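Local coordinates for protein aromatic amino acid aminotransferase I (PDB 6HNU) that probably transfers the amino group of aromatic amino acids to 2-oxoglutarate, using pyridoxal 5'-phosphate as cofactor and giving the aromatic oxo-acid and glutamate, at residues 419-422 with 423-427. Sequence-based numbering, arbitrary orientation.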
loop_
_atom_site.group_PDB
_atom_site.type_symbol
_atom_site.label_atom_id
_atom_site.label_comp_id
_atom_site.label_asym_id
_atom_site.label_seq_id
_atom_site.Cartn_x
_atom_site.Cartn_y
_atom_site.Cartn_z
ATOM N N ALA B 419 23.018 -30.486 8.151
ATOM C CA ALA B 419 24.461 -30.819 8.058
ATOM C C ALA B 419 25.049 -30.186 6.801
ATOM O O ALA B 419 26.128 -29.582 6.867
ATOM C CB ALA B 419 24.684 -32.310 8.066
ATOM N N VAL B 420 24.394 -30.382 5.666
ATOM C CA VAL B 420 24.912 -29.811 4.394
ATOM C C VAL B 420 24.902 -28.290 4.476
ATOM O O VAL B 420 25.891 -27.700 4.048
ATOM C CB VAL B 420 24.148 -30.352 3.175
ATOM C CG1 VAL B 420 24.479 -29.561 1.911
ATOM C CG2 VAL B 420 24.429 -31.827 2.991
ATOM N N HIS B 421 23.836 -27.682 5.009
ATOM C CA HIS B 421 23.733 -26.203 5.208
ATOM C C HIS B 421 24.890 -25.704 6.072
ATOM O O HIS B 421 25.570 -24.769 5.641
ATOM C CB HIS B 421 22.384 -25.817 5.829
ATOM C CG HIS B 421 22.103 -24.355 5.932
ATOM N ND1 HIS B 421 22.145 -23.521 4.835
ATOM C CD2 HIS B 421 21.650 -23.608 6.969
ATOM C CE1 HIS B 421 21.795 -22.305 5.216
ATOM N NE2 HIS B 421 21.473 -22.335 6.509
ATOM N N GLU B 422 25.134 -26.332 7.225
ATOM C CA GLU B 422 26.248 -25.936 8.135
ATOM C C GLU B 422 27.596 -26.073 7.403
ATOM O O GLU B 422 28.435 -25.144 7.483
ATOM C CB GLU B 422 26.194 -26.778 9.421
ATOM C CG GLU B 422 24.954 -26.528 10.285
ATOM C CD GLU B 422 24.743 -27.555 11.395
ATOM O OE1 GLU B 422 25.738 -28.269 11.710
ATOM O OE2 GLU B 422 23.597 -27.642 11.950
ATOM N N GLN B 423 27.792 -27.180 6.682
ATOM C CA GLN B 423 29.064 -27.460 5.957
ATOM C C GLN B 423 29.279 -26.406 4.850
ATOM O O GLN B 423 30.376 -25.853 4.774
ATOM C CB GLN B 423 29.071 -28.886 5.403
ATOM C CG GLN B 423 30.389 -29.241 4.713
ATOM C CD GLN B 423 31.531 -29.483 5.671
ATOM O OE1 GLN B 423 32.617 -28.941 5.521
ATOM N NE2 GLN B 423 31.292 -30.311 6.679
ATOM N N ALA B 424 28.265 -26.134 4.030
ATOM C CA ALA B 424 28.274 -25.051 3.013
ATOM C C ALA B 424 28.774 -23.760 3.651
ATOM O O ALA B 424 29.710 -23.144 3.087
ATOM C CB ALA B 424 26.881 -24.868 2.432
ATOM N N ILE B 425 28.168 -23.349 4.764
ATOM C CA ILE B 425 28.524 -22.075 5.440
ATOM C C ILE B 425 29.998 -22.155 5.865
ATOM O O ILE B 425 30.744 -21.204 5.609
ATOM C CB ILE B 425 27.581 -21.762 6.620
ATOM C CG1 ILE B 425 26.215 -21.282 6.128
ATOM C CG2 ILE B 425 28.200 -20.730 7.541
ATOM C CD1 ILE B 425 25.081 -21.625 7.044
ATOM N N LYS B 426 30.409 -23.275 6.453
ATOM C CA LYS B 426 31.828 -23.477 6.843
ATOM C C LYS B 426 32.735 -23.384 5.587
ATOM O O LYS B 426 33.822 -22.857 5.699
ATOM C CB LYS B 426 31.959 -24.803 7.590
ATOM C CG LYS B 426 33.352 -25.108 8.128
ATOM C CD LYS B 426 33.522 -26.528 8.613
ATOM C CE LYS B 426 34.952 -26.856 9.003
ATOM N NZ LYS B 426 35.299 -28.233 8.593
ATOM N N GLN B 427 32.305 -23.873 4.426
ATOM C CA GLN B 427 33.092 -23.791 3.168
ATOM C C GLN B 427 33.027 -22.381 2.558
ATOM O O GLN B 427 33.746 -22.171 1.570
ATOM C CB GLN B 427 32.600 -24.821 2.150
ATOM C CG GLN B 427 32.792 -26.281 2.566
ATOM C CD GLN B 427 34.230 -26.696 2.782
ATOM O OE1 GLN B 427 35.146 -26.223 2.112
ATOM N NE2 GLN B 427 34.430 -27.621 3.712
#
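His421 and Ile425, one turn apart on helix 413-426, meet methyl against ring. Ile425 CD1 stands over the centre of the imidazole, 3.8 Å from the centroid of the His421 ring and 13° off its normal, a CH-pi contact. The torsions bring this about: His421 CG lies anti to its own backbone N (chi1 -173°), while Ile425 CG1 is anti to the carbonyl carbon and an extended chi2 carries CD1 over the ring. Their backbones are joined as well: Ile425 N donates to His421 O at 3.1 Å, one of four successive i to i+4 bonds between 419-422 and 423-427, beginning with Gln423 N to Ala419 O (2.9 Å). The ring also meets Trp436 with the two planes at about 80°, and Ile31 and Tyr34 of the second subunit pack on His421 and Ile425 respectively. Elsewhere on the helix, Gln427 NE2 donates to Gln423 OE1 at 2.9 Å, in the plane of both amides. Gln423 NE2 is hydrogen-bonded to Glu488 of helix 471-489, so both ends of this amide are engaged and its rotation is fixed. Chemically, the helix therefore offers a largely aromatic and aliphatic surface to the second subunit, and side-chain hydrogen bonds tie it to the C-terminal helix, away from the cofactor site.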